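Local atomic coordinates of extracellular invertase (Aspergillus kawachii, PDB entry 5XH8), a protein that probably hydrolyses the beta-fructofuranoside bond of sucrose and, with high transfructosylation activity, passes fructosyl units on to build fructooligosaccharides such as 1-kestose. Residues I107-Y120 with R131-D143. Residues are numbered along the deposited sequence; the frame is centred on the assembly and turned at random.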
ATOM      1  N   ILE A 107     -18.703  10.035  -3.666  1.00 26.88           N
ATOM      2  CA  ILE A 107     -19.283   8.737  -3.386  1.00 27.27           C
ATOM      3  C   ILE A 107     -20.588   8.958  -2.612  1.00 27.75           C
ATOM      4  O   ILE A 107     -20.632   9.723  -1.637  1.00 24.63           O
ATOM      5  CB  ILE A 107     -18.300   7.830  -2.590  1.00 28.04           C
ATOM      6  CG1 ILE A 107     -17.037   7.559  -3.416  1.00 28.06           C
ATOM      7  CG2 ILE A 107     -18.989   6.537  -2.190  1.00 28.25           C
ATOM      8  CD1 ILE A 107     -15.904   6.855  -2.671  1.00 28.09           C
ATOM      9  N   ASN A 108     -21.663   8.316  -3.073  1.00 26.39           N
ATOM     10  CA  ASN A 108     -23.004   8.507  -2.516  1.00 25.94           C
ATOM     11  C   ASN A 108     -23.473   9.955  -2.449  1.00 25.23           C
ATOM     12  O   ASN A 108     -24.260  10.298  -1.603  1.00 26.42           O
ATOM     13  CB  ASN A 108     -23.129   7.851  -1.155  1.00 27.95           C
ATOM     14  CG  ASN A 108     -23.137   6.339  -1.240  1.00 30.22           C
ATOM     15  OD1 ASN A 108     -22.915   5.769  -2.318  1.00 33.48           O
ATOM     16  ND2 ASN A 108     -23.373   5.676  -0.104  1.00 28.60           N
ATOM     17  N   GLY A 109     -22.990  10.799  -3.347  1.00 24.81           N
ATOM     18  CA  GLY A 109     -23.315  12.217  -3.298  1.00 27.45           C
ATOM     19  C   GLY A 109     -22.756  12.965  -2.082  1.00 29.78           C
ATOM     20  O   GLY A 109     -23.242  14.066  -1.745  1.00 28.73           O
ATOM     21  N   LEU A 110     -21.736  12.383  -1.447  1.00 27.21           N
ATOM     22  CA  LEU A 110     -21.135  12.936  -0.240  1.00 27.70           C
ATOM     23  C   LEU A 110     -19.782  13.574  -0.534  1.00 25.17           C
ATOM     24  O   LEU A 110     -19.105  13.174  -1.487  1.00 23.35           O
ATOM     25  CB  LEU A 110     -20.949  11.839   0.793  1.00 28.93           C
ATOM     26  CG  LEU A 110     -22.252  11.164   1.238  1.00 30.31           C
ATOM     27  CD1 LEU A 110     -21.907   9.951   2.062  1.00 33.05           C
ATOM     28  CD2 LEU A 110     -23.123  12.111   2.023  1.00 30.78           C
ATOM     29  N   PRO A 111     -19.384  14.580   0.283  1.00 25.25           N
ATOM     30  CA  PRO A 111     -18.042  15.142   0.159  1.00 24.20           C
ATOM     31  C   PRO A 111     -17.021  14.017   0.348  1.00 23.19           C
ATOM     32  O   PRO A 111     -17.106  13.242   1.326  1.00 22.30           O
ATOM     33  CB  PRO A 111     -17.970  16.164   1.304  1.00 26.61           C
ATOM     34  CG  PRO A 111     -19.401  16.457   1.665  1.00 26.64           C
ATOM     35  CD  PRO A 111     -20.148  15.197   1.385  1.00 25.29           C
ATOM     36  N   THR A 112     -16.137  13.878  -0.622  1.00 22.54           N
ATOM     37  CA  THR A 112     -15.237  12.738  -0.692  1.00 22.15           C
ATOM     38  C   THR A 112     -13.809  13.282  -0.651  1.00 21.40           C
ATOM     39  O   THR A 112     -13.383  13.985  -1.544  1.00 20.24           O
ATOM     40  CB  THR A 112     -15.523  11.897  -1.950  1.00 23.37           C
ATOM     41  OG1 THR A 112     -16.847  11.329  -1.850  1.00 22.93           O
ATOM     42  CG2 THR A 112     -14.511  10.771  -2.082  1.00 22.70           C
ATOM     43  N   LEU A 113     -13.097  12.971   0.425  1.00 21.42           N
ATOM     44  CA  LEU A 113     -11.720  13.443   0.644  1.00 21.23           C
ATOM     45  C   LEU A 113     -10.725  12.447   0.073  1.00 21.41           C
ATOM     46  O   LEU A 113     -10.748  11.265   0.444  1.00 21.28           O
ATOM     47  CB  LEU A 113     -11.456  13.596   2.144  1.00 20.62           C
ATOM     48  CG  LEU A 113     -10.025  13.918   2.580  1.00 20.20           C
ATOM     49  CD1 LEU A 113      -9.623  15.298   2.141  1.00 21.26           C
ATOM     50  CD2 LEU A 113      -9.909  13.779   4.094  1.00 21.03           C
ATOM     51  N   LEU A 114      -9.853  12.928  -0.812  1.00 20.22           N
ATOM     52  CA  LEU A 114      -8.667  12.200  -1.224  1.00 20.45           C
ATOM     53  C   LEU A 114      -7.468  12.872  -0.540  1.00 19.88           C
ATOM     54  O   LEU A 114      -7.218  14.055  -0.757  1.00 20.29           O
ATOM     55  CB  LEU A 114      -8.507  12.237  -2.751  1.00 20.75           C
ATOM     56  CG  LEU A 114      -7.317  11.485  -3.351  1.00 21.48           C
ATOM     57  CD1 LEU A 114      -7.382   9.996  -3.079  1.00 21.79           C
ATOM     58  CD2 LEU A 114      -7.232  11.737  -4.848  1.00 22.67           C
ATOM     59  N   TYR A 115      -6.713  12.114   0.250  1.00 19.68           N
ATOM     60  CA  TYR A 115      -5.661  12.688   1.090  1.00 18.88           C
ATOM     61  C   TYR A 115      -4.450  11.792   1.200  1.00 19.08           C
ATOM     62  O   TYR A 115      -4.519  10.567   0.929  1.00 18.16           O
ATOM     63  CB  TYR A 115      -6.212  12.981   2.491  1.00 19.65           C
ATOM     64  CG  TYR A 115      -6.418  11.759   3.388  1.00 19.10           C
ATOM     65  CD1 TYR A 115      -7.555  10.963   3.268  1.00 19.23           C
ATOM     66  CD2 TYR A 115      -5.481  11.412   4.350  1.00 18.74           C
ATOM     67  CE1 TYR A 115      -7.740   9.853   4.078  1.00 19.92           C
ATOM     68  CE2 TYR A 115      -5.651  10.290   5.152  1.00 19.53           C
ATOM     69  CZ  TYR A 115      -6.785   9.514   5.017  1.00 19.13           C
ATOM     70  OH  TYR A 115      -6.972   8.429   5.833  1.00 18.71           O
ATOM     71  N   THR A 116      -3.341  12.391   1.611  1.00 17.80           N
ATOM     72  CA  THR A 116      -2.115  11.626   1.784  1.00 18.18           C
ATOM     73  C   THR A 116      -2.098  10.971   3.161  1.00 18.48           C
ATOM     74  O   THR A 116      -2.013  11.648   4.193  1.00 19.10           O
ATOM     75  CB  THR A 116      -0.844  12.451   1.561  1.00 18.48           C
ATOM     76  OG1 THR A 116      -0.833  12.955   0.217  1.00 20.01           O
ATOM     77  CG2 THR A 116       0.398  11.565   1.755  1.00 18.00           C
ATOM     78  N   SER A 117      -2.158   9.643   3.134  1.00 18.79           N
ATOM     79  CA  SER A 117      -2.094   8.775   4.301  1.00 19.38           C
ATOM     80  C   SER A 117      -0.623   8.356   4.516  1.00 19.86           C
ATOM     81  O   SER A 117      -0.002   7.818   3.607  1.00 19.76           O
ATOM     82  CB  SER A 117      -3.017   7.575   4.088  1.00 19.23           C
ATOM     83  OG  SER A 117      -2.958   7.061   2.767  1.00 18.86           O
ATOM     84  N   VAL A 118      -0.070   8.656   5.697  1.00 19.23           N
ATOM     85  CA  VAL A 118       1.351   8.478   5.988  1.00 19.15           C
ATOM     86  C   VAL A 118       1.606   7.274   6.934  1.00 19.39           C
ATOM     87  O   VAL A 118       0.998   7.149   8.017  1.00 18.86           O
ATOM     88  CB  VAL A 118       1.960   9.759   6.554  1.00 19.51           C
ATOM     89  CG1 VAL A 118       3.426   9.576   6.961  1.00 20.33           C
ATOM     90  CG2 VAL A 118       1.826  10.905   5.554  1.00 20.29           C
ATOM     91  N   SER A 119       2.494   6.384   6.490  1.00 19.23           N
ATOM     92  CA  SER A 119       2.859   5.167   7.224  1.00 18.84           C
ATOM     93  C   SER A 119       4.307   5.105   7.740  1.00 19.72           C
ATOM     94  O   SER A 119       4.624   4.235   8.566  1.00 20.23           O
ATOM     95  CB  SER A 119       2.598   3.958   6.348  1.00 18.78           C
ATOM     96  OG  SER A 119       1.241   3.881   5.982  1.00 19.14           O
ATOM     97  N   TYR A 120       5.175   5.999   7.264  1.00 20.32           N
ATOM     98  CA  TYR A 120       6.608   6.012   7.632  1.00 22.16           C
ATOM     99  C   TYR A 120       7.131   7.436   7.629  1.00 22.97           C
ATOM    100  O   TYR A 120       6.818   8.210   6.720  1.00 22.10           O
ATOM    101  CB  TYR A 120       7.476   5.191   6.655  1.00 22.06           C
ATOM    102  CG  TYR A 120       7.119   3.739   6.675  1.00 23.00           C
ATOM    103  CD1 TYR A 120       7.636   2.878   7.653  1.00 21.79           C
ATOM    104  CD2 TYR A 120       6.217   3.221   5.750  1.00 22.34           C
ATOM    105  CE1 TYR A 120       7.246   1.548   7.704  1.00 23.30           C
ATOM    106  CE2 TYR A 120       5.805   1.891   5.810  1.00 22.16           C
ATOM    107  CZ  TYR A 120       6.318   1.061   6.778  1.00 22.57           C
ATOM    108  OH  TYR A 120       5.922  -0.253   6.813  1.00 22.84           O
ATOM    109  N   ARG A 131      10.012   3.698   0.775  1.00 22.21           N
ATOM    110  CA  ARG A 131       8.943   3.131  -0.038  1.00 22.30           C
ATOM    111  C   ARG A 131       7.634   3.036   0.752  1.00 22.33           C
ATOM    112  O   ARG A 131       7.625   2.597   1.897  1.00 22.07           O
ATOM    113  CB  ARG A 131       9.362   1.726  -0.530  1.00 23.21           C
ATOM    114  CG  ARG A 131       8.356   1.018  -1.446  1.00 23.08           C
ATOM    115  CD  ARG A 131       8.468   1.500  -2.862  1.00 23.34           C
ATOM    116  NE  ARG A 131       7.555   0.787  -3.739  1.00 23.72           N
ATOM    117  CZ  ARG A 131       7.771  -0.424  -4.245  1.00 24.43           C
ATOM    118  NH1 ARG A 131       8.867  -1.123  -3.945  1.00 25.37           N
ATOM    119  NH2 ARG A 131       6.861  -0.962  -5.036  1.00 24.60           N
ATOM    120  N   GLY A 132       6.532   3.469   0.145  1.00 22.86           N
ATOM    121  CA  GLY A 132       5.238   3.410   0.812  1.00 22.34           C
ATOM    122  C   GLY A 132       5.030   4.413   1.943  1.00 22.30           C
ATOM    123  O   GLY A 132       4.025   4.333   2.636  1.00 22.88           O
ATOM    124  N   SER A 133       5.938   5.376   2.144  1.00 22.94           N
ATOM    125  CA  SER A 133       5.720   6.360   3.210  1.00 24.22           C
ATOM    126  C   SER A 133       4.434   7.228   2.982  1.00 23.06           C
ATOM    127  O   SER A 133       3.739   7.565   3.948  1.00 21.82           O
ATOM    128  CB  SER A 133       6.991   7.186   3.497  1.00 27.65           C
ATOM    129  OG  SER A 133       7.434   7.836   2.360  1.00 32.79           O
ATOM    130  N   GLU A 134       4.098   7.506   1.720  1.00 20.78           N
ATOM    131  CA  GLU A 134       2.960   8.317   1.350  1.00 20.28           C
ATOM    132  C   GLU A 134       2.063   7.577   0.333  1.00 20.40           C
ATOM    133  O   GLU A 134       2.501   7.226  -0.777  1.00 21.58           O
ATOM    134  CB  GLU A 134       3.429   9.653   0.778  1.00 20.35           C
ATOM    135  CG  GLU A 134       4.310  10.472   1.726  1.00 21.25           C
ATOM    136  CD  GLU A 134       4.991  11.623   1.027  1.00 21.46           C
ATOM    137  OE1 GLU A 134       5.598  11.371  -0.051  1.00 21.29           O
ATOM    138  OE2 GLU A 134       4.904  12.770   1.539  1.00 21.28           O
ATOM    139  N   THR A 135       0.824   7.322   0.735  1.00 19.22           N
ATOM    140  CA  THR A 135      -0.194   6.759  -0.144  1.00 19.34           C
ATOM    141  C   THR A 135      -1.348   7.752  -0.193  1.00 19.94           C
ATOM    142  O   THR A 135      -1.396   8.714   0.586  1.00 18.13           O
ATOM    143  CB  THR A 135      -0.671   5.391   0.347  1.00 19.69           C
ATOM    144  OG1 THR A 135      -1.213   5.500   1.663  1.00 19.32           O
ATOM    145  CG2 THR A 135       0.483   4.388   0.397  1.00 20.23           C
ATOM    146  N   GLN A 136      -2.260   7.557  -1.135  1.00 19.05           N
ATOM    147  CA  GLN A 136      -3.437   8.427  -1.223  1.00 20.10           C
ATOM    148  C   GLN A 136      -4.679   7.582  -0.956  1.00 20.12           C
ATOM    149  O   GLN A 136      -4.892   6.551  -1.633  1.00 21.36           O
ATOM    150  CB  GLN A 136      -3.515   9.161  -2.566  1.00 20.99           C
ATOM    151  CG  GLN A 136      -2.164   9.499  -3.199  1.00 21.40           C
ATOM    152  CD  GLN A 136      -1.293  10.369  -2.319  1.00 21.25           C
ATOM    153  OE1 GLN A 136      -1.781  11.241  -1.591  1.00 21.38           O
ATOM    154  NE2 GLN A 136       0.015  10.147  -2.393  1.00 21.75           N
ATOM    155  N   SER A 137      -5.476   8.016   0.029  1.00 19.16           N
ATOM    156  CA  SER A 137      -6.620   7.272   0.546  1.00 19.07           C
ATOM    157  C   SER A 137      -7.870   8.104   0.471  1.00 18.80           C
ATOM    158  O   SER A 137      -7.800   9.342   0.336  1.00 18.54           O
ATOM    159  CB  SER A 137      -6.363   6.833   1.993  1.00 19.29           C
ATOM    160  OG  SER A 137      -5.329   5.858   2.039  1.00 19.63           O
ATOM    161  N   LEU A 138      -9.015   7.427   0.577  1.00 19.64           N
ATOM    162  CA  LEU A 138     -10.333   8.072   0.541  1.00 19.72           C
ATOM    163  C   LEU A 138     -11.042   8.047   1.881  1.00 19.79           C
ATOM    164  O   LEU A 138     -10.947   7.073   2.641  1.00 18.57           O
ATOM    165  CB  LEU A 138     -11.263   7.383  -0.470  1.00 21.25           C
ATOM    166  CG  LEU A 138     -10.895   7.489  -1.956  1.00 22.27           C
ATOM    167  CD1 LEU A 138     -11.916   6.678  -2.755  1.00 23.14           C
ATOM    168  CD2 LEU A 138     -10.858   8.923  -2.446  1.00 22.83           C
ATOM    169  N   ALA A 139     -11.746   9.148   2.149  1.00 18.55           N
ATOM    170  CA  ALA A 139     -12.687   9.250   3.230  1.00 19.13           C
ATOM    171  C   ALA A 139     -13.912  10.028   2.737  1.00 19.79           C
ATOM    172  O   ALA A 139     -13.848  10.805   1.777  1.00 19.76           O
ATOM    173  CB  ALA A 139     -12.073   9.937   4.438  1.00 19.05           C
ATOM    174  N   VAL A 140     -15.021   9.790   3.409  1.00 20.39           N
ATOM    175  CA  VAL A 140     -16.297  10.402   3.063  1.00 22.68           C
ATOM    176  C   VAL A 140     -16.962  10.969   4.305  1.00 20.60           C
ATOM    177  O   VAL A 140     -16.946  10.334   5.345  1.00 22.85           O
ATOM    178  CB  VAL A 140     -17.236   9.336   2.452  1.00 24.13           C
ATOM    179  CG1 VAL A 140     -18.614   9.912   2.264  1.00 29.50           C
ATOM    180  CG2 VAL A 140     -16.673   8.889   1.113  1.00 24.51           C
ATOM    181  N   SER A 141     -17.552  12.149   4.199  1.00 21.31           N
ATOM    182  CA  SER A 141     -18.354  12.692   5.300  1.00 22.25           C
ATOM    183  C   SER A 141     -19.841  12.538   5.024  1.00 23.48           C
ATOM    184  O   SER A 141     -20.355  13.139   4.086  1.00 24.28           O
ATOM    185  CB  SER A 141     -18.079  14.152   5.587  1.00 22.00           C
ATOM    186  OG  SER A 141     -18.928  14.558   6.676  1.00 23.87           O
ATOM    187  N   SER A 142     -20.491  11.734   5.859  1.00 24.04           N
ATOM    188  CA  SER A 142     -21.934  11.586   5.862  1.00 26.59           C
ATOM    189  C   SER A 142     -22.649  12.443   6.922  1.00 28.08           C
ATOM    190  O   SER A 142     -23.860  12.293   7.100  1.00 29.76           O
ATOM    191  CB  SER A 142     -22.286  10.117   6.082  1.00 26.35           C
ATOM    192  OG  SER A 142     -21.736   9.612   7.278  1.00 25.30           O
ATOM    193  N   ASP A 143     -21.944  13.359   7.603  1.00 26.19           N
ATOM    194  CA  ASP A 143     -22.555  14.106   8.671  1.00 24.38           C
ATOM    195  C   ASP A 143     -22.467  15.620   8.522  1.00 25.76           C
ATOM    196  O   ASP A 143     -22.531  16.324   9.528  1.00 25.12           O
ATOM    197  CB  ASP A 143     -21.983  13.656  10.015  1.00 24.77           C
ATOM    198  CG  ASP A 143     -20.518  14.093  10.229  1.00 23.72           C
ATOM    199  OD1 ASP A 143     -19.832  14.614   9.298  1.00 23.78           O
ATOM    200  OD2 ASP A 143     -20.059  13.901  11.364  1.00 23.53           O
TER
HETATM  201  O   HOH W   1       1.367   5.339   3.760  1.00 19.08           O
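Ile107 CD1 meets Leu138 CD1 at 4.0 Å, while its CB faces Val140 CG2. Leu110 crosses Val140 at about a right angle, its CD1 tightly placed 3.3 Å from Val140 CG1. Thr112 OG1 accepts from Ile107 N and donates to Leu110 O from above the carbonyl plane. From Thr112 to Val118 the strands pair antiparallel, their axes at 135°: Leu113, Tyr115 and Ser117 bond in both directions with Ala139, Ser137 and Thr135, and Ser119 N adds a bond to Ser133 O. They are the middle strands of a four-stranded sheet, consistent with one blade of the GH32 beta-propeller. Leu114 CD1 packs 3.7 Å from Leu138 CD2 on the face that strand 166-176 covers. On the other face, Tyr115 CE1 comes within 3.9 Å of Ser137 CB, and its OH bonds Asp93. Thr116 OG1 donates to Gln136 OE1 (2.7 Å) in the amide plane, on a lone pair, and bonds Asp171 N; a bend at chi2 (-59°) folds the Gln136 amide alongside Thr116. Ser117 OG is hydrogen-bonded to both Thr135 OG1 (2.6 Å) and Ser137 OG (2.8 Å). At the strand end, a water lies in bonding reach of Ser117 O, Ser119 OG and Gly132 O. Tyr120 turns its ring edge to Gly132 O; its OH bonds Asn92 of the second subunit, and its side chain lies about 3 Å from a bound glycerol (nearest atoms).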